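Local coordinates for transcriptional regulator (TetR/AcrR family) (Bacillus halodurans, PDB 5GP9), which probably binds operator DNA through a helix-turn-helix domain and represses genes of fatty acid degradation, with fatty-acid-derived ligands likely acting as effectors, at residues A[5-10]-A[44-49]; A[64-69]-A[124-129]; A[100-105]-A[166-171]. All blocks are in the same frame, centred on the assembly; numbering follows the deposited sequence.

Contact 1: A[5-10]-A[44-49]; sequences GPKYDQ and YLYFNN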
ATOM      1  N   GLY A   5     -10.942  28.391  11.583  1.00 33.41           N
ATOM      2  CA  GLY A   5     -10.408  29.492  12.358  1.00 31.77           C
ATOM      3  C   GLY A   5      -8.982  29.858  11.859  1.00 31.87           C
ATOM      4  O   GLY A   5      -8.300  29.028  11.248  1.00 28.57           O
ATOM      5  N   PRO A   6      -8.496  31.060  12.204  1.00 31.09           N
ATOM      6  CA  PRO A   6      -7.191  31.492  11.666  1.00 28.74           C
ATOM      7  C   PRO A   6      -5.941  30.787  12.119  1.00 32.56           C
ATOM      8  O   PRO A   6      -4.889  31.070  11.506  1.00 36.64           O
ATOM      9  CB  PRO A   6      -7.106  32.959  12.068  1.00 35.35           C
ATOM     10  CG  PRO A   6      -8.408  33.318  12.681  1.00 36.91           C
ATOM     11  CD  PRO A   6      -9.014  32.047  13.194  1.00 33.54           C
ATOM     12  N   LYS A   7      -6.011  29.911  13.151  1.00 26.25           N
ATOM     13  CA  LYS A   7      -4.844  29.141  13.663  1.00 29.03           C
ATOM     14  C   LYS A   7      -4.874  27.722  13.137  1.00 33.04           C
ATOM     15  O   LYS A   7      -4.005  26.953  13.469  1.00 29.33           O
ATOM     16  CB  LYS A   7      -4.742  29.082  15.188  1.00 31.41           C
ATOM     17  CG  LYS A   7      -4.506  30.490  15.766  1.00 33.79           C
ATOM     18  CD  LYS A   7      -4.349  30.522  17.254  1.00 37.81           C
ATOM     19  CE  LYS A   7      -4.237  32.008  17.667  1.00 45.00           C
ATOM     20  NZ  LYS A   7      -4.044  32.080  19.119  1.00 52.47           N
ATOM     21  N   TYR A   8      -5.865  27.397  12.325  1.00 31.67           N
ATOM     22  CA  TYR A   8      -5.992  26.049  11.717  1.00 32.89           C
ATOM     23  C   TYR A   8      -4.733  25.634  10.998  1.00 29.81           C
ATOM     24  O   TYR A   8      -4.109  24.619  11.354  1.00 31.44           O
ATOM     25  CB  TYR A   8      -7.210  25.996  10.795  1.00 35.75           C
ATOM     26  CG  TYR A   8      -7.331  24.696  10.070  1.00 37.05           C
ATOM     27  CD1 TYR A   8      -7.954  23.578  10.685  1.00 35.30           C
ATOM     28  CD2 TYR A   8      -6.757  24.556   8.796  1.00 34.41           C
ATOM     29  CE1 TYR A   8      -8.030  22.375  10.042  1.00 36.33           C
ATOM     30  CE2 TYR A   8      -6.830  23.346   8.128  1.00 38.79           C
ATOM     31  CZ  TYR A   8      -7.453  22.259   8.769  1.00 42.69           C
ATOM     32  OH  TYR A   8      -7.510  21.035   8.140  1.00 43.95           O
ATOM     33  N   ASP A   9      -4.329  26.413   9.989  1.00 32.22           N
ATOM     34  CA  ASP A   9      -3.169  26.038   9.228  1.00 31.46           C
ATOM     35  C   ASP A   9      -1.968  25.956  10.038  1.00 28.36           C
ATOM     36  O   ASP A   9      -1.179  25.045   9.840  1.00 30.25           O
ATOM     37  CB  ASP A   9      -2.922  27.020   8.102  1.00 34.05           C
ATOM     38  CG  ASP A   9      -3.966  26.945   7.057  1.00 37.50           C
ATOM     39  OD1 ASP A   9      -4.055  25.887   6.424  1.00 35.99           O
ATOM     40  OD2 ASP A   9      -4.736  27.936   6.864  1.00 42.74           O
ATOM     41  N   GLN A  10      -1.706  26.886  10.974  1.00 28.40           N
ATOM     42  CA  GLN A  10      -0.463  26.754  11.698  1.00 27.76           C
ATOM     43  C   GLN A  10      -0.452  25.469  12.577  1.00 24.44           C
ATOM     44  O   GLN A  10       0.587  24.905  12.764  1.00 26.34           O
ATOM     45  CB  GLN A  10      -0.055  28.021  12.524  1.00 33.43           C
ATOM     46  CG  GLN A  10      -0.716  28.209  13.829  1.00 29.46           C
ATOM     47  CD  GLN A  10      -0.732  29.695  14.300  1.00 24.65           C
ATOM     48  OE1 GLN A  10      -1.398  30.521  13.702  1.00 30.50           O
ATOM     49  NE2 GLN A  10       0.064  29.999  15.236  1.00 28.61           N
ATOM     50  N   TYR A  44      -6.666  22.716  21.825  1.00 40.77           N
ATOM     51  CA  TYR A  44      -7.865  21.983  22.176  1.00 39.11           C
ATOM     52  C   TYR A  44      -9.088  22.769  21.887  1.00 38.29           C
ATOM     53  O   TYR A  44     -10.148  22.234  21.877  1.00 40.67           O
ATOM     54  CB  TYR A  44      -7.832  21.514  23.638  1.00 37.01           C
ATOM     55  CG  TYR A  44      -6.755  20.522  23.924  1.00 39.61           C
ATOM     56  CD1 TYR A  44      -6.872  19.212  23.469  1.00 37.84           C
ATOM     57  CD2 TYR A  44      -5.676  20.831  24.724  1.00 36.57           C
ATOM     58  CE1 TYR A  44      -5.893  18.270  23.730  1.00 39.94           C
ATOM     59  CE2 TYR A  44      -4.699  19.873  25.023  1.00 39.33           C
ATOM     60  CZ  TYR A  44      -4.844  18.581  24.525  1.00 36.85           C
ATOM     61  OH  TYR A  44      -3.900  17.624  24.731  1.00 45.33           O
ATOM     62  N   LEU A  45      -8.946  24.040  21.570  1.00 40.53           N
ATOM     63  CA  LEU A  45     -10.029  24.792  21.002  1.00 41.18           C
ATOM     64  C   LEU A  45     -10.344  24.334  19.576  1.00 44.30           C
ATOM     65  O   LEU A  45     -11.460  24.491  19.110  1.00 44.05           O
ATOM     66  CB  LEU A  45      -9.675  26.282  20.947  1.00 45.58           C
ATOM     67  CG  LEU A  45      -9.447  27.041  22.262  1.00 53.10           C
ATOM     68  CD1 LEU A  45      -9.470  28.564  22.006  1.00 52.41           C
ATOM     69  CD2 LEU A  45     -10.486  26.641  23.292  1.00 49.08           C
ATOM     70  N   TYR A  46      -9.341  23.773  18.884  1.00 38.25           N
ATOM     71  CA  TYR A  46      -9.454  23.401  17.480  1.00 38.20           C
ATOM     72  C   TYR A  46      -9.702  21.908  17.272  1.00 35.92           C
ATOM     73  O   TYR A  46     -10.452  21.551  16.384  1.00 38.65           O
ATOM     74  CB  TYR A  46      -8.186  23.839  16.728  1.00 34.39           C
ATOM     75  CG  TYR A  46      -8.207  25.309  16.332  1.00 32.43           C
ATOM     76  CD1 TYR A  46      -7.887  26.315  17.243  1.00 35.55           C
ATOM     77  CD2 TYR A  46      -8.475  25.681  14.971  1.00 30.85           C
ATOM     78  CE1 TYR A  46      -7.964  27.679  16.873  1.00 35.39           C
ATOM     79  CE2 TYR A  46      -8.501  27.030  14.587  1.00 33.03           C
ATOM     80  CZ  TYR A  46      -8.215  28.023  15.493  1.00 35.13           C
ATOM     81  OH  TYR A  46      -8.276  29.364  15.065  1.00 36.29           O
ATOM     82  N   PHE A  47      -9.060  21.095  18.096  1.00 36.05           N
ATOM     83  CA  PHE A  47      -8.964  19.639  18.005  1.00 32.07           C
ATOM     84  C   PHE A  47      -9.002  18.953  19.402  1.00 39.69           C
ATOM     85  O   PHE A  47      -8.309  19.388  20.325  1.00 39.94           O
ATOM     86  CB  PHE A  47      -7.637  19.254  17.351  1.00 31.09           C
ATOM     87  CG  PHE A  47      -7.439  19.882  15.998  1.00 31.82           C
ATOM     88  CD1 PHE A  47      -8.105  19.434  14.880  1.00 29.69           C
ATOM     89  CD2 PHE A  47      -6.570  20.947  15.875  1.00 29.46           C
ATOM     90  CE1 PHE A  47      -7.982  20.064  13.652  1.00 30.78           C
ATOM     91  CE2 PHE A  47      -6.395  21.499  14.637  1.00 29.02           C
ATOM     92  CZ  PHE A  47      -7.119  21.093  13.575  1.00 26.69           C
ATOM     93  N   ASN A  48      -9.673  17.803  19.501  1.00 39.20           N
ATOM     94  CA  ASN A  48      -9.800  17.059  20.791  1.00 39.43           C
ATOM     95  C   ASN A  48      -8.531  16.362  21.263  1.00 40.88           C
ATOM     96  O   ASN A  48      -8.236  16.318  22.444  1.00 43.27           O
ATOM     97  CB  ASN A  48     -10.984  16.039  20.681  1.00 51.40           C
ATOM     98  CG  ASN A  48     -12.366  16.724  20.621  1.00 63.57           C
ATOM     99  OD1 ASN A  48     -13.027  16.825  21.646  1.00 91.75           O
ATOM    100  ND2 ASN A  48     -12.796  17.219  19.457  1.00 55.99           N
ATOM    101  N   ASN A  49      -7.730  15.824  20.343  1.00 30.93           N
ATOM    102  CA  ASN A  49      -6.588  15.049  20.673  1.00 35.06           C
ATOM    103  C   ASN A  49      -5.803  14.858  19.381  1.00 30.92           C
ATOM    104  O   ASN A  49      -6.226  15.354  18.322  1.00 32.90           O
ATOM    105  CB  ASN A  49      -6.983  13.663  21.280  1.00 38.71           C
ATOM    106  CG  ASN A  49      -7.632  12.738  20.273  1.00 44.94           C
ATOM    107  OD1 ASN A  49      -8.193  13.179  19.231  1.00 38.01           O
ATOM    108  ND2 ASN A  49      -7.606  11.409  20.596  1.00 52.78           N
TER
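The ring of Tyr46 meets the turn at residues 5-8 with its outer end: Gly5 C lies at the ring edge, in plane, and Pro6 N sits at the edge close to that plane. Lys7 CB approaches obliquely, 3.6 Å from Tyr46 CZ. Phe47 offers its own edge to Tyr8, with Phe47 CZ 3.9 Å from Tyr8 CE1 and the two side chains crossing at about a right angle. One polar bond joins the segments: Lys7 N donates to Tyr46 OH over 3.0 Å, at an N-H...O angle of 160°. The type I turn from Gly5 to Tyr8, closed by a bond of 3.1 Å from Tyr8 N to Gly5 O, presents the Lys7 N-H to Tyr46 OH. The Tyr46 ring leaves its backbone with CG opposite the carbonyl carbon (chi1 -82°), which carries it toward the turn. Phe47 also rests on Ile11 and Ile12 of helix 8-26 and on Val53 of helix 50-74. Tyr46 and Phe47, where helix 40-46, probably the recognition helix of the predicted helix-turn-helix, gives way to the following loop, thus pack against the turn leading into helix 8-26 and its first residue, Tyr8, as in the three-helix DNA-binding domain of TetR-family regulators.

Contact 2: A[64-69]-A[124-129]; sequences RFVDKI and KGYLNL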
ATOM      1  N   ARG A  64      -8.795  19.299  -1.004  1.00 33.12           N
ATOM      2  CA  ARG A  64      -8.183  20.292  -1.927  1.00 40.06           C
ATOM      3  C   ARG A  64      -7.409  19.675  -3.075  1.00 40.60           C
ATOM      4  O   ARG A  64      -7.415  20.212  -4.166  1.00 42.99           O
ATOM      5  CB  ARG A  64      -7.239  21.228  -1.193  1.00 40.80           C
ATOM      6  CG  ARG A  64      -7.952  22.063  -0.151  1.00 48.54           C
ATOM      7  CD  ARG A  64      -7.175  23.280   0.361  1.00 49.49           C
ATOM      8  NE  ARG A  64      -8.125  24.099   1.147  1.00 58.60           N
ATOM      9  CZ  ARG A  64      -8.939  25.055   0.668  1.00 46.84           C
ATOM     10  NH1 ARG A  64      -8.897  25.455  -0.613  1.00 47.71           N
ATOM     11  NH2 ARG A  64      -9.784  25.663   1.503  1.00 51.56           N
ATOM     12  N   PHE A  65      -6.680  18.610  -2.776  1.00 38.78           N
ATOM     13  CA  PHE A  65      -5.970  17.774  -3.777  1.00 35.72           C
ATOM     14  C   PHE A  65      -6.906  17.294  -4.845  1.00 38.15           C
ATOM     15  O   PHE A  65      -6.619  17.491  -5.997  1.00 39.92           O
ATOM     16  CB  PHE A  65      -5.289  16.650  -3.048  1.00 35.28           C
ATOM     17  CG  PHE A  65      -4.671  15.595  -3.943  1.00 35.57           C
ATOM     18  CD1 PHE A  65      -3.686  15.918  -4.864  1.00 36.92           C
ATOM     19  CD2 PHE A  65      -5.122  14.296  -3.876  1.00 34.80           C
ATOM     20  CE1 PHE A  65      -3.150  14.927  -5.664  1.00 33.06           C
ATOM     21  CE2 PHE A  65      -4.533  13.295  -4.587  1.00 36.10           C
ATOM     22  CZ  PHE A  65      -3.536  13.598  -5.497  1.00 34.39           C
ATOM     23  N   VAL A  66      -8.031  16.679  -4.458  1.00 34.59           N
ATOM     24  CA  VAL A  66      -8.983  16.155  -5.408  1.00 40.32           C
ATOM     25  C   VAL A  66      -9.590  17.319  -6.242  1.00 41.62           C
ATOM     26  O   VAL A  66      -9.716  17.205  -7.478  1.00 39.71           O
ATOM     27  CB  VAL A  66     -10.061  15.219  -4.759  1.00 39.74           C
ATOM     28  CG1 VAL A  66      -9.404  14.056  -4.018  1.00 33.12           C
ATOM     29  CG2 VAL A  66     -10.996  15.970  -3.833  1.00 47.89           C
ATOM     30  N   ASP A  67      -9.918  18.434  -5.583  1.00 42.29           N
ATOM     31  CA  ASP A  67     -10.508  19.622  -6.265  1.00 44.86           C
ATOM     32  C   ASP A  67      -9.578  20.192  -7.309  1.00 40.50           C
ATOM     33  O   ASP A  67     -10.021  20.531  -8.415  1.00 44.14           O
ATOM     34  CB  ASP A  67     -10.861  20.739  -5.264  1.00 49.61           C
ATOM     35  CG  ASP A  67     -12.144  20.471  -4.501  1.00 56.05           C
ATOM     36  OD1 ASP A  67     -12.901  19.554  -4.874  1.00 64.20           O
ATOM     37  OD2 ASP A  67     -12.416  21.190  -3.519  1.00 69.04           O
ATOM     38  N   LYS A  68      -8.303  20.291  -6.965  1.00 37.32           N
ATOM     39  CA  LYS A  68      -7.276  20.710  -7.944  1.00 39.88           C
ATOM     40  C   LYS A  68      -7.120  19.766  -9.115  1.00 43.01           C
ATOM     41  O   LYS A  68      -6.873  20.231 -10.237  1.00 41.11           O
ATOM     42  CB  LYS A  68      -5.922  20.850  -7.304  1.00 41.57           C
ATOM     43  CG  LYS A  68      -5.813  22.106  -6.488  1.00 54.28           C
ATOM     44  CD  LYS A  68      -4.448  22.235  -5.846  1.00 59.35           C
ATOM     45  CE  LYS A  68      -4.379  23.547  -5.081  1.00 66.68           C
ATOM     46  NZ  LYS A  68      -3.303  23.537  -4.070  1.00 71.01           N
ATOM     47  N   ILE A  69      -7.220  18.450  -8.879  1.00 34.52           N
ATOM     48  CA  ILE A  69      -7.118  17.513  -9.974  1.00 34.76           C
ATOM     49  C   ILE A  69      -8.272  17.710 -10.890  1.00 37.35           C
ATOM     50  O   ILE A  69      -8.091  17.877 -12.135  1.00 41.41           O
ATOM     51  CB  ILE A  69      -6.978  16.042  -9.508  1.00 36.46           C
ATOM     52  CG1 ILE A  69      -5.662  15.892  -8.801  1.00 33.26           C
ATOM     53  CG2 ILE A  69      -7.006  15.050 -10.692  1.00 36.44           C
ATOM     54  CD1 ILE A  69      -5.474  14.537  -8.106  1.00 37.38           C
ATOM     55  N   LYS A 124     -11.713   7.720  -0.148  1.00 29.42           N
ATOM     56  CA  LYS A 124     -12.751   7.433  -1.131  1.00 34.93           C
ATOM     57  C   LYS A 124     -13.005   8.574  -2.073  1.00 31.47           C
ATOM     58  O   LYS A 124     -13.279   8.356  -3.227  1.00 32.88           O
ATOM     59  CB  LYS A 124     -14.062   6.905  -0.503  1.00 38.43           C
ATOM     60  CG  LYS A 124     -15.013   6.317  -1.550  1.00 49.62           C
ATOM     61  CD  LYS A 124     -16.325   5.859  -0.919  1.00 61.98           C
ATOM     62  CE  LYS A 124     -17.533   6.120  -1.833  1.00 69.36           C
ATOM     63  NZ  LYS A 124     -18.826   5.723  -1.177  1.00 75.79           N
ATOM     64  N   GLY A 125     -12.869   9.820  -1.634  1.00 30.64           N
ATOM     65  CA  GLY A 125     -13.036  10.946  -2.533  1.00 30.83           C
ATOM     66  C   GLY A 125     -12.086  10.945  -3.752  1.00 29.18           C
ATOM     67  O   GLY A 125     -12.491  11.217  -4.886  1.00 29.07           O
ATOM     68  N   TYR A 126     -10.849  10.544  -3.508  1.00 28.02           N
ATOM     69  CA  TYR A 126      -9.850  10.495  -4.592  1.00 26.90           C
ATOM     70  C   TYR A 126     -10.159   9.269  -5.490  1.00 26.91           C
ATOM     71  O   TYR A 126     -10.164   9.316  -6.712  1.00 25.09           O
ATOM     72  CB  TYR A 126      -8.479  10.376  -3.972  1.00 27.09           C
ATOM     73  CG  TYR A 126      -7.311  10.293  -4.923  1.00 26.71           C
ATOM     74  CD1 TYR A 126      -7.298  10.961  -6.144  1.00 25.25           C
ATOM     75  CD2 TYR A 126      -6.227   9.579  -4.608  1.00 27.20           C
ATOM     76  CE1 TYR A 126      -6.206  10.886  -6.990  1.00 29.90           C
ATOM     77  CE2 TYR A 126      -5.135   9.508  -5.418  1.00 26.26           C
ATOM     78  CZ  TYR A 126      -5.129  10.150  -6.622  1.00 24.92           C
ATOM     79  OH  TYR A 126      -4.003  10.073  -7.461  1.00 29.93           O
ATOM     80  N   LEU A 127     -10.460   8.143  -4.839  1.00 24.46           N
ATOM     81  CA  LEU A 127     -10.906   6.916  -5.567  1.00 28.48           C
ATOM     82  C   LEU A 127     -12.129   7.153  -6.446  1.00 29.17           C
ATOM     83  O   LEU A 127     -12.127   6.692  -7.524  1.00 26.40           O
ATOM     84  CB  LEU A 127     -11.107   5.699  -4.649  1.00 26.77           C
ATOM     85  CG  LEU A 127      -9.929   5.332  -3.715  1.00 28.27           C
ATOM     86  CD1 LEU A 127     -10.239   4.142  -2.776  1.00 28.80           C
ATOM     87  CD2 LEU A 127      -8.663   5.092  -4.526  1.00 24.64           C
ATOM     88  N   ASN A 128     -13.118   7.940  -6.002  1.00 28.57           N
ATOM     89  CA  ASN A 128     -14.269   8.318  -6.875  1.00 32.25           C
ATOM     90  C   ASN A 128     -13.890   9.148  -8.091  1.00 28.63           C
ATOM     91  O   ASN A 128     -14.417   8.955  -9.181  1.00 30.61           O
ATOM     92  CB  ASN A 128     -15.318   9.076  -6.066  1.00 31.60           C
ATOM     93  CG  ASN A 128     -16.006   8.212  -5.013  1.00 33.82           C
ATOM     94  OD1 ASN A 128     -15.903   6.987  -4.987  1.00 34.33           O
ATOM     95  ND2 ASN A 128     -16.701   8.896  -4.096  1.00 34.58           N
ATOM     96  N   LEU A 129     -12.921  10.036  -7.939  1.00 29.06           N
ATOM     97  CA  LEU A 129     -12.359  10.756  -9.054  1.00 29.48           C
ATOM     98  C   LEU A 129     -11.688   9.836 -10.055  1.00 28.54           C
ATOM     99  O   LEU A 129     -11.869   9.957 -11.240  1.00 28.95           O
ATOM    100  CB  LEU A 129     -11.338  11.819  -8.566  1.00 32.46           C
ATOM    101  CG  LEU A 129     -10.692  12.570  -9.713  1.00 34.43           C
ATOM    102  CD1 LEU A 129     -11.765  13.326 -10.501  1.00 38.86           C
ATOM    103  CD2 LEU A 129      -9.624  13.493  -9.156  1.00 37.25           C
TER
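Aromatic packing comes first: Phe65 directs a ring edge at the face of Tyr126 in a T-shaped pair, the centroids 5.0 Å apart and the planes at 62°. Phe65 CE2 stands over the centre of the Tyr126 ring, 3.7 Å above its plane. With CG opposite the backbone N, chi1 (172°) carries the Phe65 ring to the Tyr126 face. Aliphatic contacts fill the rest. Val66 CG1 comes within 3.6 Å of Tyr126 CA, at the point where the backbones are nearest, beside Gly125. Ile69 splits its branches between two partners: CD1 approaches Tyr126 CE1 at 3.9 Å, whereas CG2 presses on Leu129 CD2 at 3.4 Å, tighter than usual van der Waals contact. The axes of segments 64-69 and 124-129, parts of helices 50-74 and 113-139, run nearly parallel, 16° apart and 9.7 Å at closest approach. The phenol turns to a partner beyond the two segments: Tyr126 OH hydrogen-bonds His90 ND1 on helix 79-95. A bound palmitic acid touches Phe65, and Tyr126 also packs on Phe157 and Leu160 of helix 149-169. Between the two segments cohesion is therefore wholly apolar, and the Phe65 side chain meets the fatty acid as well as Tyr126.

Contact 3: A[100-105]-A[166-171]; sequences LAIVTQ and NWVMKD
The amide nitrogen NE2 of Gln105 is bonded by two groups, Thr165 OG1 and Asp161 OD1, while OE1 of the same amide accepts from Thr104 OG1 at 2.7 Å, in the carbonyl plane on a lone pair. These bonds should fix which way round the amide lies. The aliphatic stem of Gln105 meets Val168: chi1 (-49°), with CG opposite the carbonyl carbon, sets CG 3.9 Å from Val168 CG2, and the bend at chi2 (-48°) turns the amide off from the segment 166-171. Val168 is central to the contact, touching three residues. Its CG2 branch also reaches Ala101 CB at 3.7 Å, and its CG1 branch lies 4.2 Å from Ile102 CG1. In this all-helical regulatory domain the contact joins helix 98-107 to the C-terminal end of helix 149-169, where a Schellman motif finishes the helix: Cys172 N bonds to Trp167 O and Asp171 N to Val168 O, with Asp171, at positive phi, as the C-prime residue. Ala101 CB approaches the six-membered ring of Trp167 obliquely, 3.7 Å from CZ3. The indole NE1 bonds to Tyr174 O, and the rings of Tyr174 and His98 each meet it edge-to-face. A bound palmitic acid comes within about 4 Å of the Gln105 side chain.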
ATOM      1  N   LEU A 100       4.938  15.886   4.559  1.00 22.74           N
ATOM      2  CA  LEU A 100       3.550  15.367   4.336  1.00 22.43           C
ATOM      3  C   LEU A 100       3.587  13.975   3.738  1.00 24.95           C
ATOM      4  O   LEU A 100       2.857  13.116   4.187  1.00 22.48           O
ATOM      5  CB  LEU A 100       2.783  16.249   3.405  1.00 25.88           C
ATOM      6  CG  LEU A 100       1.376  15.818   3.013  1.00 26.94           C
ATOM      7  CD1 LEU A 100       0.543  15.696   4.269  1.00 25.86           C
ATOM      8  CD2 LEU A 100       0.855  16.869   2.055  1.00 30.79           C
ATOM      9  N   ALA A 101       4.556  13.717   2.836  1.00 22.81           N
ATOM     10  CA  ALA A 101       4.750  12.386   2.311  1.00 22.52           C
ATOM     11  C   ALA A 101       5.128  11.349   3.349  1.00 21.77           C
ATOM     12  O   ALA A 101       4.642  10.195   3.285  1.00 20.51           O
ATOM     13  CB  ALA A 101       5.789  12.407   1.216  1.00 24.24           C
ATOM     14  N   ILE A 102       6.010  11.682   4.311  1.00 21.59           N
ATOM     15  CA  ILE A 102       6.291  10.767   5.430  1.00 21.98           C
ATOM     16  C   ILE A 102       5.015  10.436   6.213  1.00 23.77           C
ATOM     17  O   ILE A 102       4.719   9.290   6.554  1.00 23.28           O
ATOM     18  CB  ILE A 102       7.403  11.327   6.350  1.00 25.31           C
ATOM     19  CG1 ILE A 102       8.722  11.457   5.516  1.00 25.48           C
ATOM     20  CG2 ILE A 102       7.469  10.520   7.625  1.00 26.82           C
ATOM     21  CD1 ILE A 102       9.864  12.183   6.234  1.00 32.58           C
ATOM     22  N   VAL A 103       4.235  11.456   6.456  1.00 21.79           N
ATOM     23  CA  VAL A 103       2.918  11.239   7.107  1.00 22.34           C
ATOM     24  C   VAL A 103       1.982  10.313   6.322  1.00 23.41           C
ATOM     25  O   VAL A 103       1.473   9.310   6.860  1.00 26.56           O
ATOM     26  CB  VAL A 103       2.261  12.586   7.434  1.00 24.28           C
ATOM     27  CG1 VAL A 103       0.925  12.363   8.002  1.00 23.41           C
ATOM     28  CG2 VAL A 103       3.124  13.349   8.382  1.00 24.47           C
ATOM     29  N   THR A 104       1.743  10.612   5.076  1.00 22.02           N
ATOM     30  CA  THR A 104       0.799   9.842   4.224  1.00 24.42           C
ATOM     31  C   THR A 104       1.279   8.432   3.923  1.00 26.36           C
ATOM     32  O   THR A 104       0.487   7.489   3.881  1.00 24.63           O
ATOM     33  CB  THR A 104       0.455  10.549   2.908  1.00 27.53           C
ATOM     34  OG1 THR A 104       1.615  10.669   2.058  1.00 24.07           O
ATOM     35  CG2 THR A 104      -0.163  11.889   3.163  1.00 26.19           C
ATOM     36  N   GLN A 105       2.586   8.274   3.694  1.00 20.79           N
ATOM     37  CA  GLN A 105       3.114   6.933   3.324  1.00 23.87           C
ATOM     38  C   GLN A 105       3.477   6.059   4.490  1.00 26.38           C
ATOM     39  O   GLN A 105       3.387   4.804   4.379  1.00 27.02           O
ATOM     40  CB  GLN A 105       4.262   7.046   2.340  1.00 21.75           C
ATOM     41  CG  GLN A 105       4.005   7.940   1.161  1.00 21.43           C
ATOM     42  CD  GLN A 105       2.674   7.697   0.446  1.00 23.57           C
ATOM     43  OE1 GLN A 105       1.796   8.549   0.430  1.00 25.15           O
ATOM     44  NE2 GLN A 105       2.518   6.534  -0.151  1.00 25.74           N
ATOM     45  N   ASN A 166       8.041   3.923  -2.075  1.00 21.55           N
ATOM     46  CA  ASN A 166       9.395   3.562  -2.290  1.00 22.38           C
ATOM     47  C   ASN A 166      10.361   4.784  -2.285  1.00 23.18           C
ATOM     48  O   ASN A 166      11.464   4.664  -1.758  1.00 26.52           O
ATOM     49  CB  ASN A 166       9.499   2.696  -3.542  1.00 23.56           C
ATOM     50  CG  ASN A 166       9.205   1.219  -3.195  1.00 28.94           C
ATOM     51  OD1 ASN A 166      10.094   0.502  -2.706  1.00 35.38           O
ATOM     52  ND2 ASN A 166       7.958   0.791  -3.341  1.00 29.13           N
ATOM     53  N   TRP A 167       9.873   5.912  -2.767  1.00 21.78           N
ATOM     54  CA  TRP A 167      10.628   7.168  -2.834  1.00 23.64           C
ATOM     55  C   TRP A 167      10.822   7.676  -1.403  1.00 26.87           C
ATOM     56  O   TRP A 167      11.932   8.000  -0.967  1.00 23.96           O
ATOM     57  CB  TRP A 167       9.875   8.114  -3.691  1.00 23.36           C
ATOM     58  CG  TRP A 167      10.194   9.574  -3.658  1.00 26.89           C
ATOM     59  CD1 TRP A 167      11.290  10.230  -4.258  1.00 27.35           C
ATOM     60  CD2 TRP A 167       9.429  10.581  -3.021  1.00 25.80           C
ATOM     61  NE1 TRP A 167      11.216  11.566  -4.013  1.00 26.36           N
ATOM     62  CE2 TRP A 167      10.089  11.822  -3.257  1.00 28.06           C
ATOM     63  CE3 TRP A 167       8.208  10.573  -2.297  1.00 23.86           C
ATOM     64  CZ2 TRP A 167       9.581  13.017  -2.798  1.00 28.05           C
ATOM     65  CZ3 TRP A 167       7.687  11.773  -1.862  1.00 27.64           C
ATOM     66  CH2 TRP A 167       8.345  12.981  -2.121  1.00 27.70           C
ATOM     67  N   VAL A 168       9.748   7.648  -0.601  1.00 22.85           N
ATOM     68  CA  VAL A 168       9.852   7.967   0.846  1.00 23.82           C
ATOM     69  C   VAL A 168      10.803   7.057   1.619  1.00 24.12           C
ATOM     70  O   VAL A 168      11.593   7.564   2.430  1.00 25.86           O
ATOM     71  CB  VAL A 168       8.478   8.043   1.529  1.00 23.27           C
ATOM     72  CG1 VAL A 168       8.612   8.089   3.046  1.00 27.49           C
ATOM     73  CG2 VAL A 168       7.665   9.203   1.041  1.00 23.83           C
ATOM     74  N   MET A 169      10.843   5.759   1.343  1.00 22.99           N
ATOM     75  CA  MET A 169      11.740   4.836   1.991  1.00 26.50           C
ATOM     76  C   MET A 169      13.161   5.082   1.555  1.00 28.69           C
ATOM     77  O   MET A 169      14.045   4.700   2.288  1.00 30.33           O
ATOM     78  CB  MET A 169      11.409   3.365   1.761  1.00 29.10           C
ATOM     79  CG  MET A 169      10.058   2.877   2.231  1.00 33.56           C
ATOM     80  SD  MET A 169       9.495   1.451   1.174  1.00 47.99           S
ATOM     81  CE  MET A 169      10.917   0.337   0.979  1.00 46.58           C
ATOM     82  N   LYS A 170      13.361   5.785   0.466  1.00 28.06           N
ATOM     83  CA  LYS A 170      14.699   6.217  -0.005  1.00 32.07           C
ATOM     84  C   LYS A 170      14.966   7.705   0.297  1.00 29.80           C
ATOM     85  O   LYS A 170      15.726   8.424  -0.404  1.00 28.42           O
ATOM     86  CB  LYS A 170      14.836   5.883  -1.489  1.00 31.95           C
ATOM     87  CG  LYS A 170      14.860   4.395  -1.835  1.00 38.03           C
ATOM     88  CD  LYS A 170      16.004   3.629  -1.186  1.00 42.04           C
ATOM     89  CE  LYS A 170      15.982   2.136  -1.490  1.00 50.35           C
ATOM     90  NZ  LYS A 170      16.942   1.470  -0.570  1.00 53.91           N
ATOM     91  N   ASP A 171      14.361   8.186   1.399  1.00 29.94           N
ATOM     92  CA  ASP A 171      14.590   9.537   1.887  1.00 30.12           C
ATOM     93  C   ASP A 171      14.294  10.611   0.952  1.00 33.01           C
ATOM     94  O   ASP A 171      14.915  11.688   1.014  1.00 29.34           O
ATOM     95  CB  ASP A 171      16.050   9.687   2.444  1.00 32.24           C
ATOM     96  CG  ASP A 171      16.304   8.794   3.631  1.00 39.94           C
ATOM     97  OD1 ASP A 171      15.497   8.814   4.545  1.00 37.93           O
ATOM     98  OD2 ASP A 171      17.265   8.022   3.664  1.00 45.48           O
TER

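Overall arrangement
The three contacts illustrate how a TetR-type regulator divides its work between two domains. Contact 1 belongs to the DNA-binding end, its centre about 24 Å from that of contact 2 and about 25 Å from that of contact 3. Contacts 2 and 3, with centres about 20 Å apart, alternate along the chain and do not touch, yet palmitic acid approaches both: the side chains of Phe65 and Gln105 each lie about 4 Å from it. The side chain of Tyr8 is about 11 Å from the ligand. Helix 50-74, which Phe47 of contact 1 touches near its start, carries Phe65 to the ligand, consistent with effector binding being relayed to the DNA-binding domain, as in other TetR-family regulators.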